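Local coordinates for endo-xylogalacturonan hydrolase A (Aspergillus tubingensis, PDB 4C2L), which hydrolyses xylogalacturonan, a galacturonan heavily substituted with xylose that is one component of the hairy regions of pectin, as a secreted family 28 glycoside hydrolase, at residues A[285-291]-A[323-329]; A[120-124]-A[184-188]; A[84-90]-A[130-134]. One frame throughout, in Å; residues are numbered along the deposited sequence.

Interaction 1: A[285-291]-A[323-329]; sequences TFNDFTV and IVVSSFS. With SO4 (sulfate ion), chain I.
Phe328 and Phe289 lie side by side with ring planes 6° apart, but slid so far that CB of Phe289 sits over the centre of the Phe328 ring, 3.5 Å from its centroid. Both rings swing to the backbone-N side of their own residues (chi1 -86° and -84°), which, with similar chi2 values and the parallel register, leaves them nearly parallel. Val325 CG1 rests on the opposite face of Phe328, and Phe328 CE1 brings the ring edge to Phe286 O at 3.4 Å.

The other face of the strand pair is mostly polar. Ser326 OG donates to Asn287 OD1 at 2.7 Å, slightly tilted from the carbonyl plane. Water 1 gives a second hydrogen to this OD1 and accepts one from Ser327 OG. Asn287 ND2 reaches O4 of a sulfate, probably from the crystallisation liquor, at 2.8 Å, and also bonds Thr254.

Behind these side chains runs a parallel backbone pairing in which Phe286 uses both its N, to Val324 O (2.8 Å), and its O, from Ser326 N (2.9 Å). At Asp288 and Ser327 both chains take positive phi and turn a corner together; beyond it, Val291 N bonds Ser329 O. Strands 246-259 and 350-358 flank the pair, and Phe358 packs against Phe328. Such in-register stacking of like residues on successive coils, here PbH1 repeats 4 and 5, is characteristic of the parallel beta-helix.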
loop_
_atom_site.group_PDB
_atom_site.type_symbol
_atom_site.label_atom_id
_atom_site.label_comp_id
_atom_site.label_asym_id
_atom_site.label_seq_id
_atom_site.Cartn_x
_atom_site.Cartn_y
_atom_site.Cartn_z
ATOM N N THR A 285 6.542 -0.862 14.794
ATOM C CA THR A 285 7.885 -1.432 14.688
ATOM C C THR A 285 8.222 -1.770 13.238
ATOM O O THR A 285 7.427 -2.413 12.554
ATOM C CB THR A 285 7.978 -2.720 15.520
ATOM O OG1 THR A 285 7.822 -2.395 16.905
ATOM C CG2 THR A 285 9.350 -3.412 15.304
ATOM N N PHE A 286 9.409 -1.345 12.808
ATOM C CA PHE A 286 9.959 -1.681 11.507
ATOM C C PHE A 286 11.189 -2.522 11.848
ATOM O O PHE A 286 12.173 -1.995 12.378
ATOM C CB PHE A 286 10.418 -0.435 10.761
ATOM C CG PHE A 286 9.353 0.621 10.559
ATOM C CD1 PHE A 286 9.152 1.620 11.518
ATOM C CD2 PHE A 286 8.596 0.658 9.388
ATOM C CE1 PHE A 286 8.192 2.615 11.317
ATOM C CE2 PHE A 286 7.634 1.648 9.184
ATOM C CZ PHE A 286 7.439 2.629 10.151
ATOM N N ASN A 287 11.126 -3.812 11.549
ATOM C CA ASN A 287 12.187 -4.757 11.928
ATOM C C ASN A 287 12.761 -5.524 10.737
ATOM O O ASN A 287 12.027 -5.882 9.816
ATOM C CB ASN A 287 11.636 -5.754 12.946
ATOM C CG ASN A 287 12.689 -6.736 13.425
ATOM O OD1 ASN A 287 13.688 -6.348 14.046
ATOM N ND2 ASN A 287 12.473 -8.022 13.141
ATOM N N ASP A 288 14.067 -5.790 10.758
ATOM C CA ASP A 288 14.669 -6.685 9.755
ATOM C C ASP A 288 14.424 -6.182 8.329
ATOM O O ASP A 288 13.804 -6.876 7.502
ATOM C CB ASP A 288 14.110 -8.107 9.906
ATOM C CG ASP A 288 14.798 -8.911 10.997
ATOM O OD1 ASP A 288 15.713 -8.388 11.680
ATOM O OD2 ASP A 288 14.414 -10.090 11.179
ATOM N N PHE A 289 14.885 -4.971 8.055
ATOM C CA PHE A 289 14.818 -4.401 6.718
ATOM C C PHE A 289 16.151 -4.525 6.019
ATOM O O PHE A 289 17.213 -4.271 6.614
ATOM C CB PHE A 289 14.460 -2.919 6.743
ATOM C CG PHE A 289 12.980 -2.637 6.817
ATOM C CD1 PHE A 289 12.198 -3.152 7.851
ATOM C CD2 PHE A 289 12.382 -1.805 5.874
ATOM C CE1 PHE A 289 10.836 -2.872 7.927
ATOM C CE2 PHE A 289 11.014 -1.518 5.940
ATOM C CZ PHE A 289 10.246 -2.043 6.968
ATOM N N THR A 290 16.079 -4.904 4.752
ATOM C CA THR A 290 17.231 -4.858 3.868
ATOM C C THR A 290 17.034 -3.702 2.910
ATOM O O THR A 290 16.021 -3.625 2.203
ATOM C CB THR A 290 17.391 -6.199 3.129
ATOM O OG1 THR A 290 17.608 -7.223 4.113
ATOM C CG2 THR A 290 18.571 -6.158 2.171
ATOM N N VAL A 291 17.984 -2.778 2.926
ATOM C CA VAL A 291 17.960 -1.614 2.070
ATOM C C VAL A 291 18.911 -1.906 0.898
ATOM O O VAL A 291 20.102 -2.195 1.094
ATOM C CB VAL A 291 18.393 -0.344 2.848
ATOM C CG1 VAL A 291 18.323 0.897 1.970
ATOM C CG2 VAL A 291 17.527 -0.179 4.103
ATOM N N ILE A 323 7.917 4.042 18.664
ATOM C CA ILE A 323 8.313 3.744 17.285
ATOM C C ILE A 323 9.657 3.037 17.393
ATOM O O ILE A 323 10.580 3.536 18.036
ATOM C CB ILE A 323 8.463 5.001 16.405
ATOM C CG1 ILE A 323 7.256 5.952 16.564
ATOM C CG2 ILE A 323 8.731 4.600 14.942
ATOM C CD1 ILE A 323 5.903 5.375 16.187
ATOM N N VAL A 324 9.745 1.854 16.802
ATOM C CA VAL A 324 10.978 1.064 16.893
ATOM C C VAL A 324 11.481 0.772 15.486
ATOM O O VAL A 324 10.721 0.302 14.630
ATOM C CB VAL A 324 10.743 -0.243 17.670
ATOM C CG1 VAL A 324 11.994 -1.131 17.614
ATOM C CG2 VAL A 324 10.344 0.072 19.113
ATOM N N VAL A 325 12.758 1.060 15.261
ATOM C CA VAL A 325 13.411 0.779 13.985
ATOM C C VAL A 325 14.563 -0.136 14.382
ATOM O O VAL A 325 15.495 0.302 15.074
ATOM C CB VAL A 325 13.910 2.082 13.325
ATOM C CG1 VAL A 325 14.783 1.822 12.097
ATOM C CG2 VAL A 325 12.747 2.990 12.959
ATOM N N SER A 326 14.490 -1.398 13.976
ATOM C CA SER A 326 15.481 -2.387 14.418
ATOM C C SER A 326 15.986 -3.264 13.283
ATOM O O SER A 326 15.212 -3.683 12.424
ATOM C CB SER A 326 14.914 -3.254 15.545
ATOM O OG SER A 326 13.662 -3.852 15.193
ATOM N N SER A 327 17.294 -3.526 13.290
ATOM C CA SER A 327 17.929 -4.437 12.344
ATOM C C SER A 327 17.715 -4.001 10.909
ATOM O O SER A 327 17.046 -4.699 10.138
ATOM C CB SER A 327 17.425 -5.872 12.545
ATOM O OG SER A 327 17.807 -6.382 13.805
ATOM N N PHE A 328 18.237 -2.829 10.563
ATOM C CA PHE A 328 18.264 -2.376 9.184
ATOM C C PHE A 328 19.675 -2.594 8.651
ATOM O O PHE A 328 20.663 -2.224 9.303
ATOM C CB PHE A 328 17.922 -0.892 9.077
ATOM C CG PHE A 328 16.443 -0.595 9.004
ATOM C CD1 PHE A 328 15.542 -1.176 9.896
ATOM C CD2 PHE A 328 15.960 0.307 8.052
ATOM C CE1 PHE A 328 14.182 -0.879 9.831
ATOM C CE2 PHE A 328 14.602 0.615 7.986
ATOM C CZ PHE A 328 13.713 0.018 8.872
ATOM N N SER A 329 19.770 -3.165 7.461
ATOM C CA SER A 329 21.074 -3.318 6.828
ATOM C C SER A 329 21.021 -2.951 5.355
ATOM O O SER A 329 19.941 -2.732 4.795
ATOM C CB SER A 329 21.591 -4.740 7.032
ATOM O OG SER A 329 20.707 -5.681 6.441
HETATM S S SO4 I . 15.119 -11.137 14.400
HETATM O O1 SO4 I . 16.039 -11.287 13.251
HETATM O O2 SO4 I . 15.851 -10.531 15.537
HETATM O O3 SO4 I . 14.602 -12.465 14.801
HETATM O O4 SO4 I . 13.985 -10.269 14.016
HETATM O O HOH W 1 15.640 -7.652 15.239
HETATM O O HOH W 2 18.604 -6.416 8.067
#

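Interaction 2: A[120-124]-A[184-188]; sequences AWDLF and PPKNT
Pro184 O receives a hydrogen from water 3 at 2.7 Å, and the same water donates to Trp121 O at 2.8 Å, so a single solvent molecule ties the helix backbone to the loop. The carbonyl has a further, weak donor in Lys186 N, which closes an inverse gamma turn centred on Pro185. CB of Trp121 also approaches this oxygen, at 3.7 Å.

The turn presents Pro185 to the indole. Its CB stands over the centre of the six-membered ring, 3.5 Å from the centroid and 13° off the ring normal, a CH-pi contact, while Pro185 CA covers the five-membered part. At the nitrogen end of the indole Thr188 CG2 comes to 3.9 Å from Trp121 NE1, whose proton makes a weak bond to Pro154 O.

The segment 184-188 belongs to a loop between strands of the beta-helix, and Asn187 and Thr188 begin the Asn-Thr-Asp signature of family 28 glycoside hydrolases. Asn187 accordingly lies near the active site: its side chain is about 3 Å from that of Asp210, the proton donor by similarity.

Phe124 reaches the loop with CG anti to its backbone N (chi1 -179°). Its CE2 meets Lys186 CB and approaches Asn187 OD1 at 3.6 Å, with the ring and amide planes nearly perpendicular, 85° apart. The amide oxygen is held by Arg132 NH2, and Arg132 also makes a cation-pi contact with Phe124. A type II turn from Pro185 to Thr188 carries Asn187 at its third position, and Thr188 OG1 braces that turn by donating to Pro185 O at 2.7 Å while accepting from Asp209 N.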
loop_
_atom_site.group_PDB
_atom_site.type_symbol
_atom_site.label_atom_id
_atom_site.label_comp_id
_atom_site.label_asym_id
_atom_site.label_seq_id
_atom_site.Cartn_x
_atom_site.Cartn_y
_atom_site.Cartn_z
ATOM N N ALA A 120 -4.721 4.501 -18.320
ATOM C CA ALA A 120 -4.938 5.355 -17.156
ATOM C C ALA A 120 -3.654 6.084 -16.788
ATOM O O ALA A 120 -3.687 7.274 -16.463
ATOM C CB ALA A 120 -5.461 4.542 -15.978
ATOM N N TRP A 121 -2.513 5.390 -16.833
ATOM C CA TRP A 121 -1.263 6.074 -16.470
ATOM C C TRP A 121 -0.924 7.159 -17.447
ATOM O O TRP A 121 -0.435 8.214 -17.067
ATOM C CB TRP A 121 -0.088 5.108 -16.379
ATOM C CG TRP A 121 -0.329 3.946 -15.467
ATOM C CD1 TRP A 121 -1.115 3.909 -14.311
ATOM C CD2 TRP A 121 0.230 2.598 -15.602
ATOM N NE1 TRP A 121 -1.086 2.646 -13.753
ATOM C CE2 TRP A 121 -0.285 1.823 -14.479
ATOM C CE3 TRP A 121 1.075 1.974 -16.534
ATOM C CZ2 TRP A 121 0.034 0.473 -14.303
ATOM C CZ3 TRP A 121 1.402 0.625 -16.339
ATOM C CH2 TRP A 121 0.899 -0.108 -15.251
ATOM N N ASP A 122 -1.177 6.908 -18.725
ATOM C CA ASP A 122 -0.864 7.897 -19.755
ATOM C C ASP A 122 -1.805 9.090 -19.688
ATOM O O ASP A 122 -1.371 10.237 -19.841
ATOM C CB ASP A 122 -0.900 7.249 -21.142
ATOM C CG ASP A 122 0.238 6.250 -21.350
ATOM O OD1 ASP A 122 1.355 6.445 -20.847
ATOM O OD2 ASP A 122 0.016 5.278 -22.070
ATOM N N LEU A 123 -3.086 8.829 -19.429
ATOM C CA LEU A 123 -4.060 9.908 -19.253
ATOM C C LEU A 123 -3.732 10.746 -18.017
ATOM O O LEU A 123 -3.691 11.969 -18.084
ATOM C CB LEU A 123 -5.481 9.355 -19.163
ATOM C CG LEU A 123 -6.621 10.366 -19.024
ATOM C CD1 LEU A 123 -6.558 11.437 -20.110
ATOM C CD2 LEU A 123 -7.952 9.625 -19.092
ATOM N N PHE A 124 -3.473 10.078 -16.898
ATOM C CA PHE A 124 -3.119 10.799 -15.677
ATOM C C PHE A 124 -1.858 11.660 -15.871
ATOM O O PHE A 124 -1.755 12.745 -15.315
ATOM C CB PHE A 124 -2.897 9.815 -14.541
ATOM C CG PHE A 124 -2.563 10.477 -13.245
ATOM C CD1 PHE A 124 -3.552 11.151 -12.543
ATOM C CD2 PHE A 124 -1.261 10.460 -12.745
ATOM C CE1 PHE A 124 -3.262 11.775 -11.341
ATOM C CE2 PHE A 124 -0.965 11.091 -11.547
ATOM C CZ PHE A 124 -1.972 11.755 -10.852
ATOM N N PRO A 184 5.327 6.862 -15.913
ATOM C CA PRO A 184 5.372 5.835 -14.870
ATOM C C PRO A 184 3.984 5.444 -14.355
ATOM O O PRO A 184 3.000 6.190 -14.559
ATOM C CB PRO A 184 6.198 6.485 -13.747
ATOM C CG PRO A 184 6.170 7.944 -14.019
ATOM C CD PRO A 184 5.724 8.199 -15.429
ATOM N N PRO A 185 3.889 4.269 -13.714
ATOM C CA PRO A 185 2.621 3.834 -13.115
ATOM C C PRO A 185 2.404 4.561 -11.778
ATOM O O PRO A 185 2.592 3.985 -10.706
ATOM C CB PRO A 185 2.824 2.335 -12.913
ATOM C CG PRO A 185 4.307 2.136 -12.832
ATOM C CD PRO A 185 4.941 3.238 -13.630
ATOM N N LYS A 186 2.012 5.830 -11.858
ATOM C CA LYS A 186 1.892 6.686 -10.670
ATOM C C LYS A 186 0.859 6.161 -9.670
ATOM O O LYS A 186 -0.186 5.663 -10.068
ATOM C CB LYS A 186 1.461 8.093 -11.081
ATOM C CG LYS A 186 2.507 8.891 -11.829
ATOM C CD LYS A 186 3.643 9.316 -10.930
ATOM C CE LYS A 186 4.500 10.367 -11.628
ATOM N NZ LYS A 186 5.646 10.772 -10.758
ATOM N N ASN A 187 1.162 6.299 -8.379
ATOM C CA ASN A 187 0.194 6.027 -7.309
ATOM C C ASN A 187 -0.284 4.582 -7.289
ATOM O O ASN A 187 -1.419 4.314 -6.904
ATOM C CB ASN A 187 -1.002 6.984 -7.425
ATOM C CG ASN A 187 -0.570 8.438 -7.507
ATOM O OD1 ASN A 187 -0.686 9.071 -8.558
ATOM N ND2 ASN A 187 -0.051 8.973 -6.390
ATOM N N THR A 188 0.585 3.664 -7.713
ATOM C CA THR A 188 0.254 2.247 -7.686
ATOM C C THR A 188 0.601 1.631 -6.329
ATOM O O THR A 188 1.330 0.637 -6.257
ATOM C CB THR A 188 0.906 1.486 -8.856
ATOM O OG1 THR A 188 2.284 1.877 -8.987
ATOM C CG2 THR A 188 0.138 1.815 -10.159
HETATM O O HOH W 3 1.659 8.469 -15.243
#

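Interaction 3: A[84-90]-A[130-134]; sequences TDYWSGR and YSRPT. With SO4 (sulfate ion), chain F.
Thr84 and Tyr130 make the tight end of this contact, in which the short helix 84-87 and the turn after it pack on the chain that leads into strand 134-139 of the parallel beta-helix. Tyr130 OH donates to Thr84 O at 2.7 Å, in the carbonyl plane and on a lone pair; Ser88 N, four residues on, makes a weaker helical bond to the same oxygen. A chi1 of -177° turns the Tyr130 ring away from its own N and brings the hydroxyl up to the first turn of the helix, the Tyr130 and Thr84 side chains crossing at about a right angle. Thr84 CB lies 3.3 Å from Tyr130 OH, and Ser88 CB touches CE1 of the ring. Leu123 of helix 118-126 also packs on Tyr130.

Deeper in, Pro133 CG meets Trp87 CE3 at 3.7 Å, again with the side chains roughly perpendicular. The indole is fixed on its polar side by a bond from NE1 to Ala81 O, and Tyr86 CD2 lies over one of its faces.

Towards solvent the contact loosens into backbone and water. A type II turn from Trp87 to Arg90 brings Gly89 N to Ser131 O at 2.9 Å, a straight bond whose donor nevertheless stands well above the carbonyl plane. Water 4 joins Ser88 OG to Ser131 N, and water 5 joins Arg90 O to Ser131 OG. Also on this side is a sulfate, probably from the crystallisation liquor, that Thr91 N binds too; Arg90 NH1 donates to its O4 at 2.8 Å, the oxygen lying at the edge of the guanidinium, near its plane.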
loop_
_atom_site.group_PDB
_atom_site.type_symbol
_atom_site.label_atom_id
_atom_site.label_comp_id
_atom_site.label_asym_id
_atom_site.label_seq_id
_atom_site.Cartn_x
_atom_site.Cartn_y
_atom_site.Cartn_z
ATOM N N THR A 84 -11.118 4.291 -20.165
ATOM C CA THR A 84 -10.879 5.374 -19.204
ATOM C C THR A 84 -12.117 6.237 -18.904
ATOM O O THR A 84 -12.244 6.739 -17.800
ATOM C CB THR A 84 -9.671 6.259 -19.591
ATOM O OG1 THR A 84 -9.851 6.769 -20.917
ATOM C CG2 THR A 84 -8.395 5.437 -19.526
ATOM N N ASP A 85 -13.016 6.401 -19.880
ATOM C CA ASP A 85 -14.250 7.148 -19.647
ATOM C C ASP A 85 -15.108 6.420 -18.617
ATOM O O ASP A 85 -15.719 7.050 -17.745
ATOM C CB ASP A 85 -15.070 7.290 -20.940
ATOM C CG ASP A 85 -14.531 8.359 -21.890
ATOM O OD1 ASP A 85 -13.589 9.099 -21.544
ATOM O OD2 ASP A 85 -15.080 8.454 -23.010
ATOM N N TYR A 86 -15.180 5.094 -18.727
ATOM C CA TYR A 86 -15.987 4.328 -17.776
ATOM C C TYR A 86 -15.421 4.421 -16.348
ATOM O O TYR A 86 -16.155 4.665 -15.378
ATOM C CB TYR A 86 -16.117 2.859 -18.206
ATOM C CG TYR A 86 -16.834 2.039 -17.167
ATOM C CD1 TYR A 86 -18.241 1.999 -17.126
ATOM C CD2 TYR A 86 -16.114 1.341 -16.170
ATOM C CE1 TYR A 86 -18.901 1.269 -16.146
ATOM C CE2 TYR A 86 -16.769 0.620 -15.195
ATOM C CZ TYR A 86 -18.152 0.576 -15.184
ATOM O OH TYR A 86 -18.789 -0.154 -14.213
ATOM N N TRP A 87 -14.116 4.216 -16.220
ATOM C CA TRP A 87 -13.486 4.153 -14.900
ATOM C C TRP A 87 -13.321 5.485 -14.238
ATOM O O TRP A 87 -13.065 5.551 -13.029
ATOM C CB TRP A 87 -12.120 3.462 -15.014
ATOM C CG TRP A 87 -12.285 2.009 -15.337
ATOM C CD1 TRP A 87 -11.914 1.334 -16.500
ATOM C CD2 TRP A 87 -12.921 1.001 -14.493
ATOM N NE1 TRP A 87 -12.264 0.002 -16.419
ATOM C CE2 TRP A 87 -12.869 -0.260 -15.242
ATOM C CE3 TRP A 87 -13.508 1.015 -13.235
ATOM C CZ2 TRP A 87 -13.386 -1.444 -14.726
ATOM C CZ3 TRP A 87 -14.015 -0.189 -12.720
ATOM C CH2 TRP A 87 -13.956 -1.386 -13.454
ATOM N N SER A 88 -13.479 6.559 -15.006
ATOM C CA SER A 88 -13.280 7.916 -14.486
ATOM C C SER A 88 -14.050 8.175 -13.176
ATOM O O SER A 88 -15.279 8.084 -13.145
ATOM C CB SER A 88 -13.707 8.947 -15.546
ATOM O OG SER A 88 -13.404 10.250 -15.089
ATOM N N GLY A 89 -13.319 8.500 -12.113
ATOM C CA GLY A 89 -13.909 8.816 -10.815
ATOM C C GLY A 89 -14.518 7.651 -10.045
ATOM O O GLY A 89 -15.133 7.858 -8.990
ATOM N N ARG A 90 -14.380 6.434 -10.560
ATOM C CA ARG A 90 -14.937 5.276 -9.880
ATOM C C ARG A 90 -14.057 4.837 -8.716
ATOM O O ARG A 90 -12.834 4.946 -8.769
ATOM C CB ARG A 90 -15.165 4.117 -10.857
ATOM C CG ARG A 90 -16.267 4.428 -11.864
ATOM C CD ARG A 90 -16.803 3.158 -12.514
ATOM N NE ARG A 90 -17.910 3.484 -13.418
ATOM C CZ ARG A 90 -19.175 3.679 -13.028
ATOM N NH1 ARG A 90 -19.527 3.583 -11.742
ATOM N NH2 ARG A 90 -20.087 3.989 -13.943
ATOM N N TYR A 130 -7.520 13.430 -13.670
ATOM C CA TYR A 130 -8.119 12.126 -13.941
ATOM C C TYR A 130 -8.081 11.263 -12.667
ATOM O O TYR A 130 -7.018 11.063 -12.073
ATOM C CB TYR A 130 -7.438 11.426 -15.129
ATOM C CG TYR A 130 -8.105 10.113 -15.459
ATOM C CD1 TYR A 130 -9.448 10.076 -15.836
ATOM C CD2 TYR A 130 -7.404 8.905 -15.375
ATOM C CE1 TYR A 130 -10.085 8.880 -16.132
ATOM C CE2 TYR A 130 -8.034 7.698 -15.682
ATOM C CZ TYR A 130 -9.378 7.693 -16.039
ATOM O OH TYR A 130 -10.036 6.499 -16.319
ATOM N N SER A 131 -9.247 10.771 -12.252
ATOM C CA SER A 131 -9.412 10.035 -11.009
ATOM C C SER A 131 -9.600 8.554 -11.348
ATOM O O SER A 131 -10.483 8.195 -12.134
ATOM C CB SER A 131 -10.646 10.568 -10.258
ATOM O OG SER A 131 -10.872 9.860 -9.060
ATOM N N ARG A 132 -8.730 7.722 -10.772
ATOM C CA ARG A 132 -8.657 6.289 -11.113
ATOM C C ARG A 132 -9.128 5.388 -9.971
ATOM O O ARG A 132 -8.919 5.704 -8.792
ATOM C CB ARG A 132 -7.212 5.906 -11.457
ATOM C CG ARG A 132 -6.635 6.666 -12.640
ATOM C CD ARG A 132 -5.123 6.560 -12.634
ATOM N NE ARG A 132 -4.563 7.480 -11.634
ATOM C CZ ARG A 132 -3.335 7.397 -11.137
ATOM N NH1 ARG A 132 -2.526 6.404 -11.494
ATOM N NH2 ARG A 132 -2.913 8.317 -10.266
ATOM N N PRO A 133 -9.719 4.229 -10.312
ATOM C CA PRO A 133 -10.199 3.302 -9.291
ATOM C C PRO A 133 -9.083 2.457 -8.665
ATOM O O PRO A 133 -8.042 2.255 -9.284
ATOM C CB PRO A 133 -11.131 2.374 -10.080
ATOM C CG PRO A 133 -10.529 2.362 -11.461
ATOM C CD PRO A 133 -10.039 3.770 -11.679
ATOM N N THR A 134 -9.350 1.943 -7.469
ATOM C CA THR A 134 -8.519 0.921 -6.807
ATOM C C THR A 134 -8.875 -0.442 -7.355
ATOM O O THR A 134 -10.057 -0.725 -7.591
ATOM C CB THR A 134 -8.805 0.979 -5.302
ATOM O OG1 THR A 134 -8.340 2.253 -4.852
ATOM C CG2 THR A 134 -8.131 -0.186 -4.513
HETATM S S SO4 F . -18.501 4.316 -8.502
HETATM O O1 SO4 F . -18.447 5.588 -9.267
HETATM O O2 SO4 F . -19.892 4.143 -8.023
HETATM O O3 SO4 F . -17.564 4.424 -7.363
HETATM O O4 SO4 F . -18.143 3.172 -9.376
HETATM O O HOH W 4 -11.737 11.593 -13.477
HETATM O O HOH W 5 -11.680 7.434 -8.315
#

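Interaction 1 lies on the opposite side of the chain's centre from the other two, about 30 Å and 37 Å away between centres. It joins neighbouring coils of the beta-helix by regular strand pairing, with an aromatic interior and a mostly polar outer face. Interactions 2 and 3 hold irregular loops and short helices instead: interaction 2 through a CH-pi contact and one bridging water, interaction 3 through two direct hydrogen bonds, Trp-Pro packing and two waters. Their centres are 11 Å apart and they touch, Arg132 bonding Lys186 O as well as the Asn187 amide. Interaction 2 borders the probable active site through Asn187, whereas interaction 3 runs outward to exposed turns. Interactions 1 and 3 each carry a sulfate.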